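Beta-galactosidase BgaB (Bifidobacterium adolescentis, PDB 5VYM) hydrolyses galactooligosaccharides at terminal beta-galactose, preferring Gal(beta1-4)Gal, this chain being the trimerisation domain of the longer enzyme. Local coordinates at residues T7-S12 against S47-V52; Y61-L66 against R89-Y94; G141-S146 against E182-W187. All blocks are in the same frame, centred on the assembly; numbering follows the deposited sequence.

In the fold
From the N terminus, contact 1 closes a loop of two helices by laying strand 50-53 beside strand 7-11. The chain then crosses to the other side of strand 7-11, where contact 2 pairs strand 63-66 with 89-93 after the crossover through helix 74-85. The centres of contacts 1 and 2 lie about 9 Å apart in one parallel sheet, and L10 and A8 meet V65 between them. Contact 3 comes last and far off, its nearest atoms about 33 Å from contact 2; it closes a loop in the antiparallel sheet by setting helix 182-186 against strand 143-147. The three loops follow in series, none nested or crossed.

Contact 1: residues T7-S12 against S47-V52; sequences TAILFS and SRADIV
V52, I9 and T7 bury the most surface where strand 7-11 runs parallel to the strand holding D50-V52. The backbone of I9 is held twice: its N gives a nearly straight bond to D50 O (2.7 Å, 171°), and its O accepts V52 N at 3.0 Å. The ladder goes on with D50 N to T7 O (3.0 Å) and F11 N to V52 O (2.9 Å), so D50 and V52 each use both N and O. V52 has CG1 anti to the backbone N (chi1 180°), which turns the CG2 branch onto A8 CB at 3.8 Å. L10 and D50 lie on this same face. I9 points to the other face with I51 and sets CG1 4.1 Å from A49 CB, under W38 of helix 31-44. T7 brings its CB within 3.7 Å of A49 CB, just ahead of the first bridge. In the D50 carboxylate, OD1 pairs with R48 NH1, while OD2 takes both the Y61 hydroxyl and S5 N. Strand 7-11 lies between 50-53 and 63-66, with helices 13-20 and 31-44 linking it to 50-53 and helix 74-85 linking 63-66 to 89-93: a doubly wound alpha/beta fold, consistent with the glutaminase I clan.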
ATOM      1  N   THR B   7      18.648  -6.688  11.634  1.00 31.87           N
ATOM      2  CA  THR B   7      17.248  -6.872  11.990  1.00 36.41           C
ATOM      3  C   THR B   7      16.931  -6.094  13.258  1.00 38.05           C
ATOM      4  O   THR B   7      17.695  -6.138  14.227  1.00 42.25           O
ATOM      5  CB  THR B   7      16.927  -8.355  12.194  1.00 40.62           C
ATOM      6  OG1 THR B   7      17.330  -9.097  11.037  1.00 42.13           O
ATOM      7  CG2 THR B   7      15.434  -8.551  12.427  1.00 37.89           C
ATOM      8  N   ALA B   8      15.803  -5.389  13.246  1.00 39.44           N
ATOM      9  CA  ALA B   8      15.306  -4.667  14.408  1.00 34.52           C
ATOM     10  C   ALA B   8      13.926  -5.194  14.769  1.00 32.73           C
ATOM     11  O   ALA B   8      13.031  -5.241  13.919  1.00 36.17           O
ATOM     12  CB  ALA B   8      15.242  -3.160  14.143  1.00 24.64           C
ATOM     13  N   ILE B   9      13.763  -5.603  16.021  1.00 31.92           N
ATOM     14  CA  ILE B   9      12.457  -5.969  16.555  1.00 26.85           C
ATOM     15  C   ILE B   9      11.874  -4.735  17.230  1.00 30.01           C
ATOM     16  O   ILE B   9      12.439  -4.224  18.201  1.00 32.76           O
ATOM     17  CB  ILE B   9      12.565  -7.144  17.536  1.00 31.86           C
ATOM     18  CG1 ILE B   9      13.190  -8.352  16.839  1.00 36.60           C
ATOM     19  CG2 ILE B   9      11.196  -7.493  18.103  1.00 39.12           C
ATOM     20  CD1 ILE B   9      13.429  -9.529  17.751  1.00 33.69           C
ATOM     21  N   LEU B  10      10.753  -4.246  16.706  1.00 30.96           N
ATOM     22  CA  LEU B  10      10.195  -2.985  17.166  1.00 28.45           C
ATOM     23  C   LEU B  10       9.374  -3.181  18.431  1.00 33.84           C
ATOM     24  O   LEU B  10       8.601  -4.137  18.549  1.00 33.91           O
ATOM     25  CB  LEU B  10       9.333  -2.352  16.077  1.00 22.38           C
ATOM     26  CG  LEU B  10      10.026  -2.116  14.735  1.00 29.59           C
ATOM     27  CD1 LEU B  10       9.151  -1.250  13.846  1.00 28.67           C
ATOM     28  CD2 LEU B  10      11.400  -1.488  14.928  1.00 23.71           C
ATOM     29  N   PHE B  11       9.545  -2.263  19.379  1.00 30.03           N
ATOM     30  CA  PHE B  11       8.831  -2.286  20.648  1.00 30.50           C
ATOM     31  C   PHE B  11       7.903  -1.082  20.734  1.00 31.76           C
ATOM     32  O   PHE B  11       8.345   0.062  20.574  1.00 35.66           O
ATOM     33  CB  PHE B  11       9.803  -2.291  21.830  1.00 34.55           C
ATOM     34  CG  PHE B  11       9.138  -2.079  23.158  1.00 40.84           C
ATOM     35  CD1 PHE B  11       8.283  -3.036  23.678  1.00 38.70           C
ATOM     36  CD2 PHE B  11       9.368  -0.923  23.885  1.00 42.97           C
ATOM     37  CE1 PHE B  11       7.665  -2.844  24.900  1.00 41.07           C
ATOM     38  CE2 PHE B  11       8.755  -0.725  25.110  1.00 52.39           C
ATOM     39  CZ  PHE B  11       7.902  -1.687  25.617  1.00 47.36           C
ATOM     40  N   SER B  12       6.624  -1.343  20.991  1.00 21.32           N
ATOM     41  CA  SER B  12       5.602  -0.311  21.126  1.00 27.99           C
ATOM     42  C   SER B  12       5.107  -0.312  22.567  1.00 32.78           C
ATOM     43  O   SER B  12       4.445  -1.261  22.999  1.00 36.35           O
ATOM     44  CB  SER B  12       4.451  -0.552  20.154  1.00 33.17           C
ATOM     45  OG  SER B  12       3.338   0.265  20.475  1.00 42.25           O
ATOM     46  N   SER B  47      21.859 -14.931  14.104  1.00 53.80           N
ATOM     47  CA  SER B  47      21.704 -13.576  13.565  1.00 50.37           C
ATOM     48  C   SER B  47      20.967 -12.746  14.613  1.00 47.76           C
ATOM     49  O   SER B  47      19.765 -12.499  14.492  1.00 52.02           O
ATOM     50  CB  SER B  47      20.964 -13.597  12.228  1.00 56.15           C
ATOM     51  OG  SER B  47      21.690 -14.331  11.257  1.00 69.99           O
ATOM     52  N   ARG B  48      21.697 -12.320  15.642  1.00 40.29           N
ATOM     53  CA  ARG B  48      21.092 -11.568  16.733  1.00 37.79           C
ATOM     54  C   ARG B  48      20.500 -10.259  16.224  1.00 42.26           C
ATOM     55  O   ARG B  48      21.163  -9.496  15.516  1.00 37.65           O
ATOM     56  CB  ARG B  48      22.125 -11.283  17.822  1.00 40.53           C
ATOM     57  CG  ARG B  48      21.565 -10.495  18.995  1.00 46.43           C
ATOM     58  CD  ARG B  48      22.661  -9.819  19.802  1.00 61.78           C
ATOM     59  NE  ARG B  48      22.111  -9.024  20.898  1.00 76.91           N
ATOM     60  CZ  ARG B  48      21.680  -7.773  20.772  1.00 74.41           C
ATOM     61  NH1 ARG B  48      21.736  -7.165  19.593  1.00 70.50           N
ATOM     62  NH2 ARG B  48      21.192  -7.129  21.823  1.00 63.87           N
ATOM     63  N   ALA B  49      19.251 -10.005  16.594  1.00 40.68           N
ATOM     64  CA  ALA B  49      18.551  -8.786  16.225  1.00 39.41           C
ATOM     65  C   ALA B  49      18.542  -7.808  17.391  1.00 43.07           C
ATOM     66  O   ALA B  49      18.621  -8.202  18.558  1.00 49.32           O
ATOM     67  CB  ALA B  49      17.114  -9.092  15.795  1.00 31.99           C
ATOM     68  N   ASP B  50      18.453  -6.523  17.063  1.00 40.09           N
ATOM     69  CA  ASP B  50      18.310  -5.480  18.065  1.00 35.02           C
ATOM     70  C   ASP B  50      16.838  -5.258  18.379  1.00 37.76           C
ATOM     71  O   ASP B  50      15.960  -5.509  17.550  1.00 45.99           O
ATOM     72  CB  ASP B  50      18.934  -4.168  17.588  1.00 33.64           C
ATOM     73  CG  ASP B  50      20.408  -4.302  17.270  1.00 46.97           C
ATOM     74  OD1 ASP B  50      21.088  -5.122  17.922  1.00 58.05           O
ATOM     75  OD2 ASP B  50      20.886  -3.581  16.368  1.00 49.87           O
ATOM     76  N   ILE B  51      16.572  -4.787  19.593  1.00 32.36           N
ATOM     77  CA  ILE B  51      15.241  -4.345  19.988  1.00 28.26           C
ATOM     78  C   ILE B  51      15.246  -2.824  19.987  1.00 35.84           C
ATOM     79  O   ILE B  51      15.984  -2.196  20.754  1.00 51.60           O
ATOM     80  CB  ILE B  51      14.843  -4.906  21.360  1.00 28.54           C
ATOM     81  CG1 ILE B  51      14.812  -6.435  21.316  1.00 30.24           C
ATOM     82  CG2 ILE B  51      13.489  -4.354  21.782  1.00 19.54           C
ATOM     83  CD1 ILE B  51      14.470  -7.078  22.639  1.00 37.74           C
ATOM     84  N   VAL B  52      14.435  -2.231  19.117  1.00 32.13           N
ATOM     85  CA  VAL B  52      14.417  -0.791  18.892  1.00 30.01           C
ATOM     86  C   VAL B  52      13.015  -0.286  19.185  1.00 38.32           C
ATOM     87  O   VAL B  52      12.043  -0.892  18.730  1.00 42.11           O
ATOM     88  CB  VAL B  52      14.831  -0.419  17.455  1.00 26.54           C
ATOM     89  CG1 VAL B  52      14.788   1.088  17.260  1.00 31.74           C
ATOM     90  CG2 VAL B  52      16.214  -0.968  17.145  1.00 27.52           C
TER

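Contact 2: residues Y61-L66 against R89-Y94; sequences YKTVVL and RVVVGY
T63-L66 and R89-G93 run parallel, their axes 4.7 Å apart and only 13° off alignment, joined by five backbone bonds that pass in turn from K62 O to G93 N. With helix 74-85 between them, the two strands form a beta-alpha-beta unit of the parallel sheet. V64 is bonded at both ends, its N to R89 O and its O to V91 N, each at 2.8 Å, and V91 O accepts L66 N in turn. V65 and V91 share a face with T63 and R89; the two valines lie side by side, V65 CG2 4.0 Å from V91 CB, beneath W38 of helix 31-44. On the opposite face L66 swings CD1 across V90 CG1 at 3.8 Å, where helix 74-85 covers them with L80, F83 and A84. R89-G93 also pair in a parallel ladder with a strand of the second subunit, so the sheet continues across the interface, and the R89 guanidinium makes weak bonds to Y224 O and L225 O of that subunit. The R89 chain leaves with CG anti to the backbone N and bends at chi3 (63°), which brings the NE edge of the guanidinium against T63. There the hydroxyl OG1 sits close to the guanidinium plane, taking NE at 2.9 Å and, more weakly, NH2 at 3.2 Å.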
ATOM      1  N   TYR B  61      18.041  -0.147   9.278  1.00 34.85           N
ATOM      2  CA  TYR B  61      18.015  -1.599   9.351  1.00 33.98           C
ATOM      3  C   TYR B  61      17.550  -2.190   8.023  1.00 37.68           C
ATOM      4  O   TYR B  61      16.951  -1.512   7.183  1.00 46.56           O
ATOM      5  CB  TYR B  61      17.096  -2.068  10.482  1.00 31.52           C
ATOM      6  CG  TYR B  61      17.666  -1.860  11.867  1.00 31.97           C
ATOM      7  CD1 TYR B  61      17.514  -0.648  12.528  1.00 33.12           C
ATOM      8  CD2 TYR B  61      18.354  -2.877  12.516  1.00 37.12           C
ATOM      9  CE1 TYR B  61      18.032  -0.454  13.794  1.00 32.98           C
ATOM     10  CE2 TYR B  61      18.877  -2.692  13.782  1.00 37.43           C
ATOM     11  CZ  TYR B  61      18.714  -1.479  14.416  1.00 38.16           C
ATOM     12  OH  TYR B  61      19.234  -1.290  15.676  1.00 39.14           O
ATOM     13  N   LYS B  62      17.839  -3.476   7.836  1.00 31.42           N
ATOM     14  CA  LYS B  62      17.417  -4.160   6.621  1.00 33.70           C
ATOM     15  C   LYS B  62      16.099  -4.899   6.792  1.00 35.18           C
ATOM     16  O   LYS B  62      15.315  -4.985   5.840  1.00 36.35           O
ATOM     17  CB  LYS B  62      18.500  -5.141   6.165  1.00 32.95           C
ATOM     18  CG  LYS B  62      19.814  -4.478   5.786  1.00 40.36           C
ATOM     19  CD  LYS B  62      20.781  -5.485   5.191  1.00 53.40           C
ATOM     20  CE  LYS B  62      22.095  -4.828   4.801  1.00 61.94           C
ATOM     21  NZ  LYS B  62      21.878  -3.680   3.879  1.00 72.96           N
ATOM     22  N   THR B  63      15.836  -5.428   7.985  1.00 31.42           N
ATOM     23  CA  THR B  63      14.603  -6.136   8.287  1.00 26.08           C
ATOM     24  C   THR B  63      14.026  -5.595   9.585  1.00 34.14           C
ATOM     25  O   THR B  63      14.766  -5.307  10.531  1.00 37.84           O
ATOM     26  CB  THR B  63      14.843  -7.646   8.399  1.00 31.08           C
ATOM     27  OG1 THR B  63      15.338  -8.143   7.150  1.00 42.98           O
ATOM     28  CG2 THR B  63      13.552  -8.377   8.751  1.00 27.88           C
ATOM     29  N   VAL B  64      12.705  -5.449   9.620  1.00 31.38           N
ATOM     30  CA  VAL B  64      11.991  -4.934  10.780  1.00 33.72           C
ATOM     31  C   VAL B  64      10.884  -5.920  11.129  1.00 35.14           C
ATOM     32  O   VAL B  64      10.150  -6.375  10.243  1.00 35.64           O
ATOM     33  CB  VAL B  64      11.428  -3.525  10.507  1.00 33.05           C
ATOM     34  CG1 VAL B  64      10.092  -3.333  11.176  1.00 52.46           C
ATOM     35  CG2 VAL B  64      12.416  -2.469  10.976  1.00 31.01           C
ATOM     36  N   VAL B  65      10.779  -6.267  12.411  1.00 30.84           N
ATOM     37  CA  VAL B  65       9.827  -7.264  12.895  1.00 35.17           C
ATOM     38  C   VAL B  65       8.882  -6.592  13.880  1.00 34.79           C
ATOM     39  O   VAL B  65       9.328  -5.878  14.786  1.00 40.60           O
ATOM     40  CB  VAL B  65      10.541  -8.459  13.553  1.00 34.45           C
ATOM     41  CG1 VAL B  65       9.529  -9.469  14.070  1.00 28.53           C
ATOM     42  CG2 VAL B  65      11.503  -9.115  12.571  1.00 35.37           C
ATOM     43  N   LEU B  66       7.578  -6.823  13.706  1.00 31.80           N
ATOM     44  CA  LEU B  66       6.544  -6.264  14.576  1.00 33.14           C
ATOM     45  C   LEU B  66       5.755  -7.404  15.208  1.00 33.21           C
ATOM     46  O   LEU B  66       4.760  -7.878  14.634  1.00 37.68           O
ATOM     47  CB  LEU B  66       5.620  -5.323  13.804  1.00 32.86           C
ATOM     48  CG  LEU B  66       6.239  -4.027  13.277  1.00 39.14           C
ATOM     49  CD1 LEU B  66       6.675  -4.187  11.829  1.00 33.77           C
ATOM     50  CD2 LEU B  66       5.273  -2.863  13.432  1.00 33.94           C
ATOM     51  N   ARG B  89      12.633  -5.139   4.428  1.00 25.01           N
ATOM     52  CA  ARG B  89      11.836  -6.321   4.725  1.00 28.89           C
ATOM     53  C   ARG B  89      11.085  -6.104   6.031  1.00 31.59           C
ATOM     54  O   ARG B  89      11.677  -5.671   7.026  1.00 37.98           O
ATOM     55  CB  ARG B  89      12.715  -7.572   4.812  1.00 25.78           C
ATOM     56  CG  ARG B  89      11.937  -8.859   5.037  1.00 28.01           C
ATOM     57  CD  ARG B  89      12.791 -10.088   4.763  1.00 27.56           C
ATOM     58  NE  ARG B  89      13.930 -10.188   5.670  1.00 39.50           N
ATOM     59  CZ  ARG B  89      14.791 -11.201   5.674  1.00 45.78           C
ATOM     60  NH1 ARG B  89      14.642 -12.204   4.820  1.00 41.66           N
ATOM     61  NH2 ARG B  89      15.801 -11.215   6.533  1.00 39.56           N
ATOM     62  N   VAL B  90       9.788  -6.396   6.023  1.00 31.97           N
ATOM     63  CA  VAL B  90       8.919  -6.193   7.176  1.00 29.54           C
ATOM     64  C   VAL B  90       8.248  -7.516   7.512  1.00 33.91           C
ATOM     65  O   VAL B  90       7.676  -8.169   6.632  1.00 37.28           O
ATOM     66  CB  VAL B  90       7.867  -5.101   6.908  1.00 32.58           C
ATOM     67  CG1 VAL B  90       6.970  -4.916   8.124  1.00 36.19           C
ATOM     68  CG2 VAL B  90       8.542  -3.790   6.527  1.00 27.82           C
ATOM     69  N   VAL B  91       8.323  -7.913   8.779  1.00 22.73           N
ATOM     70  CA  VAL B  91       7.675  -9.125   9.272  1.00 22.29           C
ATOM     71  C   VAL B  91       6.578  -8.698  10.237  1.00 33.59           C
ATOM     72  O   VAL B  91       6.849  -8.015  11.234  1.00 32.56           O
ATOM     73  CB  VAL B  91       8.677 -10.072   9.947  1.00 29.97           C
ATOM     74  CG1 VAL B  91       7.969 -11.323  10.451  1.00 31.55           C
ATOM     75  CG2 VAL B  91       9.793 -10.441   8.980  1.00 25.55           C
ATOM     76  N   VAL B  92       5.343  -9.094   9.944  1.00 28.86           N
ATOM     77  CA  VAL B  92       4.168  -8.639  10.680  1.00 31.24           C
ATOM     78  C   VAL B  92       3.526  -9.839  11.361  1.00 36.75           C
ATOM     79  O   VAL B  92       3.170 -10.822  10.698  1.00 41.47           O
ATOM     80  CB  VAL B  92       3.160  -7.932   9.761  1.00 29.42           C
ATOM     81  CG1 VAL B  92       1.954  -7.464  10.555  1.00 35.81           C
ATOM     82  CG2 VAL B  92       3.822  -6.764   9.051  1.00 35.93           C
ATOM     83  N   GLY B  93       3.370  -9.755  12.686  1.00 34.02           N
ATOM     84  CA  GLY B  93       2.691 -10.799  13.419  1.00 25.24           C
ATOM     85  C   GLY B  93       1.180 -10.716  13.293  1.00 37.06           C
ATOM     86  O   GLY B  93       0.613  -9.705  12.880  1.00 44.25           O
ATOM     87  N   TYR B  94       0.521 -11.812  13.678  1.00 32.79           N
ATOM     88  CA  TYR B  94      -0.921 -11.923  13.474  1.00 30.44           C
ATOM     89  C   TYR B  94      -1.698 -10.901  14.296  1.00 37.09           C
ATOM     90  O   TYR B  94      -2.796 -10.494  13.897  1.00 33.55           O
ATOM     91  CB  TYR B  94      -1.392 -13.341  13.803  1.00 38.65           C
ATOM     92  CG  TYR B  94      -1.181 -13.754  15.243  1.00 46.69           C
ATOM     93  CD1 TYR B  94       0.042 -14.253  15.673  1.00 47.39           C
ATOM     94  CD2 TYR B  94      -2.210 -13.656  16.173  1.00 47.64           C
ATOM     95  CE1 TYR B  94       0.237 -14.634  16.988  1.00 51.27           C
ATOM     96  CE2 TYR B  94      -2.024 -14.036  17.490  1.00 51.60           C
ATOM     97  CZ  TYR B  94      -0.799 -14.524  17.892  1.00 55.11           C
ATOM     98  OH  TYR B  94      -0.609 -14.903  19.202  1.00 62.72           O
TER

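Contact 3: residues G141-S146 against E182-W187; sequences GEIRLS and EEADEW
E183 and I143 bury the most surface of any residues here, where helix 182-186 crosses strand 143-146 at 111°. The E183 chain starts with CG beside the backbone N, and the bend at chi2 (87°) turns the carboxylate back toward the strand and over one face of the R144 guanidinium. R144 reaches there with its chain extended from CG to NE. The two flat groups stand 71° apart rather than side by side: E183 OE2 is 3.0 Å from R144 NH2, but the oxygens lie well out of the guanidinium plane, and the salt bridge rests on charge alone, with no N-H aimed at it. Nearer the backbone, E183 CB packs against E142 O at 3.3 Å. The side chain of E142 itself turns to another partner, a salt bridge to R160. With an alanine at E183, the R144 guanidinium would probably lose the countercharge held over its face and be freer to turn. I143 forms the apolar half with its two branches: CG2 touches A184 CB at 3.9 Å, while CG1 carries CD1 to W187 CD1 at 3.4 Å, meeting the indole obliquely. The far rim of that indole, at CZ2, has G141 N at its edge, and W162 meets W187 edge-to-face. W187 also packs on G133 of the second subunit. The arrangement is a short connecting helix, following directly on strand 174-180, folded back across the neighbouring strand 143-147 of the domain's antiparallel sheet.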
ATOM      1  N   GLY B 141     -16.694  28.229  -8.794  1.00 86.55           N
ATOM      2  CA  GLY B 141     -16.602  27.409  -9.986  1.00 79.56           C
ATOM      3  C   GLY B 141     -15.207  27.184 -10.537  1.00 72.58           C
ATOM      4  O   GLY B 141     -14.915  26.100 -11.050  1.00 72.98           O
ATOM      5  N   GLU B 142     -14.336  28.189 -10.452  1.00 63.34           N
ATOM      6  CA  GLU B 142     -12.992  28.101 -11.005  1.00 59.59           C
ATOM      7  C   GLU B 142     -11.967  28.438  -9.931  1.00 62.67           C
ATOM      8  O   GLU B 142     -12.187  29.333  -9.109  1.00 77.19           O
ATOM      9  CB  GLU B 142     -12.821  29.040 -12.205  1.00 66.01           C
ATOM     10  CG  GLU B 142     -11.664  28.672 -13.118  1.00 79.02           C
ATOM     11  CD  GLU B 142     -11.508  29.634 -14.281  1.00 88.15           C
ATOM     12  OE1 GLU B 142     -11.080  30.784 -14.050  1.00 91.97           O
ATOM     13  OE2 GLU B 142     -11.821  29.241 -15.425  1.00 90.16           O
ATOM     14  N   ILE B 143     -10.846  27.720  -9.946  1.00 56.80           N
ATOM     15  CA  ILE B 143      -9.795  27.863  -8.943  1.00 49.85           C
ATOM     16  C   ILE B 143      -8.445  27.876  -9.650  1.00 53.41           C
ATOM     17  O   ILE B 143      -8.234  27.131 -10.613  1.00 57.37           O
ATOM     18  CB  ILE B 143      -9.858  26.730  -7.896  1.00 57.33           C
ATOM     19  CG1 ILE B 143     -11.137  26.837  -7.066  1.00 63.35           C
ATOM     20  CG2 ILE B 143      -8.638  26.752  -6.987  1.00 69.86           C
ATOM     21  CD1 ILE B 143     -11.192  25.861  -5.916  1.00 78.25           C
ATOM     22  N   ARG B 144      -7.535  28.723  -9.174  1.00 53.04           N
ATOM     23  CA  ARG B 144      -6.193  28.804  -9.728  1.00 56.88           C
ATOM     24  C   ARG B 144      -5.256  27.821  -9.034  1.00 52.83           C
ATOM     25  O   ARG B 144      -5.507  27.360  -7.917  1.00 55.82           O
ATOM     26  CB  ARG B 144      -5.626  30.219  -9.594  1.00 65.06           C
ATOM     27  CG  ARG B 144      -6.472  31.308 -10.216  1.00 79.33           C
ATOM     28  CD  ARG B 144      -5.712  32.625 -10.221  1.00 97.14           C
ATOM     29  NE  ARG B 144      -6.607  33.777 -10.252  1.00111.22           N
ATOM     30  CZ  ARG B 144      -7.054  34.401  -9.166  1.00112.69           C
ATOM     31  NH1 ARG B 144      -6.686  33.985  -7.961  1.00108.25           N
ATOM     32  NH2 ARG B 144      -7.865  35.444  -9.284  1.00113.16           N
ATOM     33  N   LEU B 145      -4.156  27.514  -9.714  1.00 50.50           N
ATOM     34  CA  LEU B 145      -3.099  26.670  -9.181  1.00 50.86           C
ATOM     35  C   LEU B 145      -1.826  27.486  -9.007  1.00 53.80           C
ATOM     36  O   LEU B 145      -1.603  28.476  -9.710  1.00 56.87           O
ATOM     37  CB  LEU B 145      -2.819  25.476 -10.103  1.00 47.17           C
ATOM     38  CG  LEU B 145      -3.743  24.255 -10.060  1.00 50.44           C
ATOM     39  CD1 LEU B 145      -5.118  24.560 -10.634  1.00 54.54           C
ATOM     40  CD2 LEU B 145      -3.100  23.092 -10.798  1.00 40.19           C
ATOM     41  N   SER B 146      -0.991  27.060  -8.063  1.00 50.43           N
ATOM     42  CA  SER B 146       0.308  27.675  -7.840  1.00 58.30           C
ATOM     43  C   SER B 146       1.342  26.580  -7.633  1.00 61.46           C
ATOM     44  O   SER B 146       1.079  25.590  -6.944  1.00 65.05           O
ATOM     45  CB  SER B 146       0.291  28.621  -6.633  1.00 65.23           C
ATOM     46  OG  SER B 146       1.549  29.249  -6.462  1.00 71.67           O
ATOM     47  N   GLU B 182      -7.947  33.748  -4.096  1.00 90.76           N
ATOM     48  CA  GLU B 182      -9.134  34.072  -3.311  1.00 92.87           C
ATOM     49  C   GLU B 182     -10.225  33.023  -3.492  1.00 90.18           C
ATOM     50  O   GLU B 182     -10.929  32.682  -2.534  1.00 93.24           O
ATOM     51  CB  GLU B 182      -9.651  35.458  -3.694  1.00 98.02           C
ATOM     52  CG  GLU B 182      -8.726  36.598  -3.300  1.00106.45           C
ATOM     53  CD  GLU B 182      -9.218  37.944  -3.795  1.00113.62           C
ATOM     54  OE1 GLU B 182      -8.387  38.742  -4.275  1.00116.08           O
ATOM     55  OE2 GLU B 182     -10.438  38.201  -3.709  1.00114.66           O
ATOM     56  N   GLU B 183     -10.381  32.500  -4.712  1.00 87.68           N
ATOM     57  CA  GLU B 183     -11.407  31.491  -4.954  1.00 87.50           C
ATOM     58  C   GLU B 183     -11.105  30.193  -4.213  1.00 91.21           C
ATOM     59  O   GLU B 183     -12.032  29.487  -3.800  1.00 92.74           O
ATOM     60  CB  GLU B 183     -11.545  31.218  -6.452  1.00 81.96           C
ATOM     61  CG  GLU B 183     -11.708  32.461  -7.314  1.00 86.19           C
ATOM     62  CD  GLU B 183     -10.378  33.059  -7.738  1.00 96.66           C
ATOM     63  OE1 GLU B 183      -9.327  32.501  -7.359  1.00100.63           O
ATOM     64  OE2 GLU B 183     -10.386  34.084  -8.451  1.00102.28           O
ATOM     65  N   ALA B 184      -9.822  29.866  -4.038  1.00 88.66           N
ATOM     66  CA  ALA B 184      -9.462  28.653  -3.311  1.00 84.27           C
ATOM     67  C   ALA B 184      -9.779  28.772  -1.826  1.00 96.15           C
ATOM     68  O   ALA B 184     -10.014  27.756  -1.163  1.00102.49           O
ATOM     69  CB  ALA B 184      -7.981  28.338  -3.517  1.00 74.30           C
ATOM     70  N   ASP B 185      -9.789  29.994  -1.287  1.00 95.71           N
ATOM     71  CA  ASP B 185     -10.134  30.176   0.120  1.00 93.76           C
ATOM     72  C   ASP B 185     -11.607  29.891   0.380  1.00 94.13           C
ATOM     73  O   ASP B 185     -11.956  29.396   1.457  1.00 99.73           O
ATOM     74  CB  ASP B 185      -9.787  31.594   0.575  1.00 99.89           C
ATOM     75  CG  ASP B 185      -8.311  31.768   0.868  1.00107.49           C
ATOM     76  OD1 ASP B 185      -7.516  31.834  -0.093  1.00110.95           O
ATOM     77  OD2 ASP B 185      -7.945  31.839   2.059  1.00109.78           O
ATOM     78  N   GLU B 186     -12.480  30.198  -0.583  1.00 94.34           N
ATOM     79  CA  GLU B 186     -13.906  29.954  -0.387  1.00 98.00           C
ATOM     80  C   GLU B 186     -14.211  28.465  -0.285  1.00 91.50           C
ATOM     81  O   GLU B 186     -15.160  28.074   0.403  1.00 90.96           O
ATOM     82  CB  GLU B 186     -14.709  30.593  -1.520  1.00109.38           C
ATOM     83  CG  GLU B 186     -16.216  30.551  -1.315  1.00123.07           C
ATOM     84  CD  GLU B 186     -16.969  31.378  -2.338  1.00133.54           C
ATOM     85  OE1 GLU B 186     -16.315  32.111  -3.109  1.00136.22           O
ATOM     86  OE2 GLU B 186     -18.214  31.294  -2.372  1.00136.79           O
ATOM     87  N   TRP B 187     -13.422  27.625  -0.951  1.00 87.98           N
ATOM     88  CA  TRP B 187     -13.530  26.180  -0.816  1.00 85.43           C
ATOM     89  C   TRP B 187     -12.574  25.617   0.229  1.00 92.39           C
ATOM     90  O   TRP B 187     -12.473  24.393   0.360  1.00 98.10           O
ATOM     91  CB  TRP B 187     -13.274  25.498  -2.163  1.00 81.01           C
ATOM     92  CG  TRP B 187     -14.170  25.966  -3.266  1.00 81.66           C
ATOM     93  CD1 TRP B 187     -13.924  26.980  -4.144  1.00 81.03           C
ATOM     94  CD2 TRP B 187     -15.453  25.434  -3.618  1.00 81.93           C
ATOM     95  NE1 TRP B 187     -14.972  27.112  -5.020  1.00 80.61           N
ATOM     96  CE2 TRP B 187     -15.925  26.176  -4.717  1.00 85.51           C
ATOM     97  CE3 TRP B 187     -16.249  24.402  -3.108  1.00 77.62           C
ATOM     98  CZ2 TRP B 187     -17.157  25.922  -5.318  1.00 88.23           C
ATOM     99  CZ3 TRP B 187     -17.472  24.152  -3.705  1.00 75.91           C
ATOM    100  CH2 TRP B 187     -17.914  24.908  -4.798  1.00 82.84           C
TER